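Local coordinates for protein betainyl-CoA thiolase (Pseudomonas putida, PDB 2HLJ) that probably acts on acyl-CoA thioesters, as a hotdog-fold enzyme transferring or hydrolysing the acyl group, at residues A4-W16 with L30-R42. Numbering follows the deposited sequence.
Sequences ALITYRTTVQEDW and LIFSYATDALMDR
The phenol ring of Y8 lies against helix 30-42, where Y34 CB sits 3.7 Å from the centroid of the Y8 ring, only 13° off its normal, a CH-pi contact over the face. The two tyrosine side chains run side by side in the same direction with their planes at 50°. With CG anti to the backbone N (chi1 -167°), the Y8 ring is sent obliquely across the helix, bringing Y8 OH to 3.4 Å from Y34 CD2, while Y8 CB rests 3.8 Å from A35 CA; the small A35 permits this close approach of strand and helix. Y8 CD2 lies 4.1 Å from I31 CG2. Replacing Y8 by an alanine would probably strip Y34 CB of the ring face it rests on and open a gap beside Y34 and I31, though CB could still meet A35. Beyond Y8, I31 bridges to W16, whose CZ3 touches I31 CG1 at 3.7 Å, and L30 CD2 meets CZ2 of the same indole. At the other end, L5 CD1 sits over one face of the R42 guanidinium, offset toward its rim. R42, extended from CG to NE, reaches back to the strand, placing NH2 2.7 Å from I6 O, and a water accepts from NE and donates to T7 O. In the next shell, T7 OG1 hydrogen-bonds to T80, and backbone bonds join strand 6-11 to strand 75-85; W16 stacks on F27. F32, turned away from the strand, packs on L96, while D37, on a different side of the helix, forms a salt bridge with R24 of the second subunit. The contact thus joins an outermost strand of the chain's antiparallel sheet to the long helix that the sheet wraps in the hotdog fold. Close fit round Y8 makes shape matter at the centre, whereas the exposed, water-linked R42 end probably depends on solvent.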
loop_
_atom_site.group_PDB
_atom_site.type_symbol
_atom_site.label_atom_id
_atom_site.label_comp_id
_atom_site.label_asym_id
_atom_site.label_seq_id
_atom_site.Cartn_x
_atom_site.Cartn_y
_atom_site.Cartn_z
ATOM N N ALA A 4 -19.343 4.451 -14.296
ATOM C CA ALA A 4 -18.023 4.757 -13.785
ATOM C C ALA A 4 -16.888 4.258 -14.684
ATOM O O ALA A 4 -17.030 3.281 -15.412
ATOM C CB ALA A 4 -17.869 4.126 -12.448
ATOM N N LEU A 5 -15.735 4.914 -14.583
ATOM C CA LEU A 5 -14.545 4.460 -15.265
ATOM C C LEU A 5 -13.972 3.199 -14.594
ATOM O O LEU A 5 -13.577 3.253 -13.440
ATOM C CB LEU A 5 -13.487 5.577 -15.278
ATOM C CG LEU A 5 -12.166 5.240 -15.994
ATOM C CD1 LEU A 5 -12.353 4.988 -17.508
ATOM C CD2 LEU A 5 -11.154 6.331 -15.777
ATOM N N ILE A 6 -13.927 2.091 -15.339
ATOM C CA ILE A 6 -13.232 0.866 -14.931
ATOM C C ILE A 6 -11.876 0.795 -15.655
ATOM O O ILE A 6 -11.804 0.870 -16.863
ATOM C CB ILE A 6 -14.084 -0.393 -15.218
ATOM C CG1 ILE A 6 -15.363 -0.336 -14.396
ATOM C CG2 ILE A 6 -13.321 -1.673 -14.888
ATOM C CD1 ILE A 6 -16.351 -1.402 -14.707
ATOM N N THR A 7 -10.795 0.668 -14.893
ATOM C CA THR A 7 -9.448 0.738 -15.442
ATOM C C THR A 7 -8.758 -0.616 -15.512
ATOM O O THR A 7 -7.790 -0.813 -16.285
ATOM C CB THR A 7 -8.617 1.696 -14.613
ATOM O OG1 THR A 7 -8.904 1.499 -13.243
ATOM C CG2 THR A 7 -8.991 3.092 -14.953
ATOM N N TYR A 8 -9.259 -1.569 -14.731
ATOM C CA TYR A 8 -8.561 -2.844 -14.586
ATOM C C TYR A 8 -9.496 -3.902 -14.058
ATOM O O TYR A 8 -10.308 -3.622 -13.197
ATOM C CB TYR A 8 -7.304 -2.690 -13.695
ATOM C CG TYR A 8 -6.370 -3.881 -13.769
ATOM C CD1 TYR A 8 -5.588 -4.078 -14.884
ATOM C CD2 TYR A 8 -6.302 -4.821 -12.743
ATOM C CE1 TYR A 8 -4.735 -5.150 -14.980
ATOM C CE2 TYR A 8 -5.451 -5.918 -12.836
ATOM C CZ TYR A 8 -4.666 -6.069 -13.963
ATOM O OH TYR A 8 -3.793 -7.144 -14.120
ATOM N N ARG A 9 -9.405 -5.105 -14.620
ATOM C CA ARG A 9 -10.148 -6.271 -14.130
ATOM C C ARG A 9 -9.228 -7.446 -14.045
ATOM O O ARG A 9 -8.374 -7.630 -14.925
ATOM C CB ARG A 9 -11.249 -6.695 -15.096
ATOM C CG ARG A 9 -12.180 -5.624 -15.554
ATOM C CD ARG A 9 -13.132 -6.223 -16.602
ATOM N NE ARG A 9 -14.141 -5.280 -17.054
ATOM C CZ ARG A 9 -15.273 -5.007 -16.397
ATOM N NH1 ARG A 9 -15.565 -5.594 -15.228
ATOM N NH2 ARG A 9 -16.129 -4.127 -16.918
ATOM N N THR A 10 -9.420 -8.278 -13.013
ATOM C CA THR A 10 -8.621 -9.492 -12.870
ATOM C C THR A 10 -9.361 -10.483 -11.961
ATOM O O THR A 10 -10.404 -10.160 -11.377
ATOM C CB THR A 10 -7.150 -9.198 -12.357
ATOM O OG1 THR A 10 -6.323 -10.357 -12.489
ATOM C CG2 THR A 10 -7.118 -8.737 -10.908
ATOM N N THR A 11 -8.861 -11.708 -11.937
ATOM C CA THR A 11 -9.344 -12.762 -11.036
ATOM C C THR A 11 -8.234 -12.997 -10.008
ATOM O O THR A 11 -7.073 -13.127 -10.376
ATOM C CB THR A 11 -9.718 -14.031 -11.842
ATOM O OG1 THR A 11 -10.817 -13.728 -12.701
ATOM C CG2 THR A 11 -10.158 -15.169 -10.956
ATOM N N VAL A 12 -8.577 -13.000 -8.715
ATOM C CA VAL A 12 -7.582 -13.260 -7.662
ATOM C C VAL A 12 -6.993 -14.662 -7.804
ATOM O O VAL A 12 -7.712 -15.659 -7.713
ATOM C CB VAL A 12 -8.174 -13.116 -6.288
ATOM C CG1 VAL A 12 -7.181 -13.533 -5.179
ATOM C CG2 VAL A 12 -8.704 -11.674 -6.097
ATOM N N GLN A 13 -5.667 -14.704 -7.932
ATOM C CA GLN A 13 -4.912 -15.921 -8.212
ATOM C C GLN A 13 -4.342 -16.479 -6.902
ATOM O O GLN A 13 -4.239 -15.765 -5.924
ATOM C CB GLN A 13 -3.770 -15.622 -9.218
ATOM C CG GLN A 13 -3.348 -14.123 -9.386
ATOM C CD GLN A 13 -2.320 -13.913 -10.514
ATOM O OE1 GLN A 13 -2.626 -13.329 -11.561
ATOM N NE2 GLN A 13 -1.107 -14.377 -10.294
ATOM N N GLU A 14 -3.993 -17.762 -6.909
ATOM C CA GLU A 14 -3.477 -18.441 -5.743
ATOM C C GLU A 14 -2.171 -17.844 -5.225
ATOM O O GLU A 14 -1.902 -17.955 -4.046
ATOM C CB GLU A 14 -3.272 -19.917 -6.024
ATOM C CG GLU A 14 -3.190 -20.768 -4.768
ATOM C CD GLU A 14 -3.299 -22.280 -5.045
ATOM O OE1 GLU A 14 -3.721 -22.675 -6.157
ATOM O OE2 GLU A 14 -2.964 -23.056 -4.124
ATOM N N ASP A 15 -1.384 -17.171 -6.062
ATOM C CA ASP A 15 -0.138 -16.596 -5.524
ATOM C C ASP A 15 -0.320 -15.225 -4.890
ATOM O O ASP A 15 0.654 -14.631 -4.410
ATOM C CB ASP A 15 1.033 -16.627 -6.517
ATOM C CG ASP A 15 0.728 -15.937 -7.807
ATOM O OD1 ASP A 15 -0.409 -15.443 -7.971
ATOM O OD2 ASP A 15 1.636 -15.931 -8.673
ATOM N N TRP A 16 -1.564 -14.760 -4.820
ATOM C CA TRP A 16 -1.895 -13.540 -4.076
ATOM C C TRP A 16 -2.586 -13.724 -2.727
ATOM O O TRP A 16 -2.888 -12.731 -2.030
ATOM C CB TRP A 16 -2.782 -12.648 -4.931
ATOM C CG TRP A 16 -2.103 -12.067 -6.122
ATOM C CD1 TRP A 16 -0.777 -12.146 -6.441
ATOM C CD2 TRP A 16 -2.710 -11.288 -7.126
ATOM N NE1 TRP A 16 -0.535 -11.475 -7.576
ATOM C CE2 TRP A 16 -1.699 -10.916 -8.025
ATOM C CE3 TRP A 16 -4.019 -10.852 -7.358
ATOM C CZ2 TRP A 16 -1.953 -10.156 -9.167
ATOM C CZ3 TRP A 16 -4.269 -10.093 -8.485
ATOM C CH2 TRP A 16 -3.240 -9.747 -9.373
ATOM N N LEU A 30 -1.219 -3.921 -5.468
ATOM C CA LEU A 30 -0.748 -4.323 -6.781
ATOM C C LEU A 30 -1.807 -4.174 -7.870
ATOM O O LEU A 30 -1.521 -3.667 -8.977
ATOM C CB LEU A 30 -0.198 -5.772 -6.771
ATOM C CG LEU A 30 0.428 -6.190 -8.091
ATOM C CD1 LEU A 30 1.584 -5.275 -8.471
ATOM C CD2 LEU A 30 0.877 -7.666 -8.089
ATOM N N ILE A 31 -3.019 -4.636 -7.577
ATOM C CA ILE A 31 -4.155 -4.499 -8.503
ATOM C C ILE A 31 -4.395 -3.028 -8.797
ATOM O O ILE A 31 -4.547 -2.633 -9.944
ATOM C CB ILE A 31 -5.445 -5.131 -7.904
ATOM C CG1 ILE A 31 -5.305 -6.637 -7.783
ATOM C CG2 ILE A 31 -6.686 -4.711 -8.689
ATOM C CD1 ILE A 31 -6.286 -7.226 -6.805
ATOM N N PHE A 32 -4.383 -2.185 -7.770
ATOM C CA PHE A 32 -4.461 -0.748 -8.027
ATOM C C PHE A 32 -3.285 -0.166 -8.855
ATOM O O PHE A 32 -3.500 0.734 -9.681
ATOM C CB PHE A 32 -4.621 0.046 -6.714
ATOM C CG PHE A 32 -5.897 -0.212 -5.956
ATOM C CD1 PHE A 32 -7.099 -0.510 -6.587
ATOM C CD2 PHE A 32 -5.918 -0.006 -4.568
ATOM C CE1 PHE A 32 -8.265 -0.678 -5.849
ATOM C CE2 PHE A 32 -7.047 -0.243 -3.835
ATOM C CZ PHE A 32 -8.238 -0.539 -4.465
ATOM N N SER A 33 -2.067 -0.683 -8.675
ATOM C CA SER A 33 -0.878 -0.235 -9.462
ATOM C C SER A 33 -1.066 -0.518 -10.942
ATOM O O SER A 33 -0.736 0.305 -11.796
ATOM C CB SER A 33 0.416 -0.940 -8.986
ATOM O OG SER A 33 1.613 -0.218 -9.317
ATOM N N TYR A 34 -1.551 -1.709 -11.231
ATOM C CA TYR A 34 -1.865 -2.096 -12.587
ATOM C C TYR A 34 -2.962 -1.200 -13.139
ATOM O O TYR A 34 -2.918 -0.834 -14.285
ATOM C CB TYR A 34 -2.310 -3.535 -12.657
ATOM C CG TYR A 34 -1.249 -4.580 -12.364
ATOM C CD1 TYR A 34 0.108 -4.344 -12.602
ATOM C CD2 TYR A 34 -1.619 -5.830 -11.909
ATOM C CE1 TYR A 34 1.065 -5.326 -12.339
ATOM C CE2 TYR A 34 -0.683 -6.816 -11.673
ATOM C CZ TYR A 34 0.655 -6.565 -11.879
ATOM O OH TYR A 34 1.578 -7.568 -11.616
ATOM N N ALA A 35 -3.912 -0.831 -12.295
ATOM C CA ALA A 35 -4.964 0.117 -12.684
ATOM C C ALA A 35 -4.384 1.484 -13.057
ATOM O O ALA A 35 -4.835 2.108 -14.030
ATOM C CB ALA A 35 -5.989 0.278 -11.572
ATOM N N THR A 36 -3.423 1.969 -12.261
ATOM C CA THR A 36 -2.711 3.234 -12.556
ATOM C C THR A 36 -2.001 3.131 -13.906
ATOM O O THR A 36 -2.088 4.030 -14.738
ATOM C CB THR A 36 -1.685 3.553 -11.462
ATOM O OG1 THR A 36 -2.340 3.746 -10.202
ATOM C CG2 THR A 36 -0.872 4.817 -11.806
ATOM N N ASP A 37 -1.356 1.995 -14.166
ATOM C CA ASP A 37 -0.690 1.804 -15.458
ATOM C C ASP A 37 -1.685 1.864 -16.654
ATOM O O ASP A 37 -1.436 2.492 -17.692
ATOM C CB ASP A 37 0.087 0.492 -15.492
ATOM C CG ASP A 37 1.223 0.432 -14.472
ATOM O OD1 ASP A 37 1.559 1.445 -13.821
ATOM O OD2 ASP A 37 1.774 -0.670 -14.305
ATOM N N ALA A 38 -2.790 1.175 -16.512
ATOM C CA ALA A 38 -3.850 1.190 -17.504
ATOM C C ALA A 38 -4.456 2.579 -17.698
ATOM O O ALA A 38 -4.825 2.932 -18.802
ATOM C CB ALA A 38 -4.946 0.185 -17.109
ATOM N N LEU A 39 -4.574 3.359 -16.641
ATOM C CA LEU A 39 -5.031 4.731 -16.779
ATOM C C LEU A 39 -4.051 5.548 -17.644
ATOM O O LEU A 39 -4.469 6.350 -18.475
ATOM C CB LEU A 39 -5.182 5.378 -15.412
ATOM C CG LEU A 39 -5.764 6.785 -15.427
ATOM C CD1 LEU A 39 -7.179 6.845 -15.998
ATOM C CD2 LEU A 39 -5.684 7.395 -14.056
HETATM N N MSE A 40 -2.755 5.321 -17.465
HETATM C CA MSE A 40 -1.755 6.011 -18.265
HETATM C C MSE A 40 -1.786 5.544 -19.717
HETATM O O MSE A 40 -1.667 6.377 -20.630
HETATM C CB MSE A 40 -0.351 5.897 -17.652
HETATM C CG MSE A 40 -0.179 6.598 -16.321
HETATM SE SE MSE A 40 -0.966 8.379 -16.273
HETATM C CE MSE A 40 -2.423 8.089 -15.037
ATOM N N ASP A 41 -2.001 4.251 -19.956
ATOM C CA ASP A 41 -2.276 3.798 -21.336
ATOM C C ASP A 41 -3.489 4.494 -21.967
ATOM O O ASP A 41 -3.469 4.865 -23.143
ATOM C CB ASP A 41 -2.535 2.297 -21.417
ATOM C CG ASP A 41 -1.302 1.478 -21.224
ATOM O OD1 ASP A 41 -0.181 1.993 -21.503
ATOM O OD2 ASP A 41 -1.460 0.306 -20.779
ATOM N N ARG A 42 -4.540 4.677 -21.193
ATOM C CA ARG A 42 -5.752 5.307 -21.719
ATOM C C ARG A 42 -5.513 6.738 -22.141
ATOM O O ARG A 42 -6.054 7.182 -23.158
ATOM C CB ARG A 42 -6.873 5.320 -20.673
ATOM C CG ARG A 42 -7.539 4.021 -20.434
ATOM C CD ARG A 42 -8.688 4.267 -19.485
ATOM N NE ARG A 42 -9.460 3.060 -19.207
ATOM C CZ ARG A 42 -10.664 2.804 -19.715
ATOM N NH1 ARG A 42 -11.283 3.673 -20.508
ATOM N NH2 ARG A 42 -11.253 1.674 -19.399
HETATM O O HOH W 1 -8.008 1.007 -18.435
#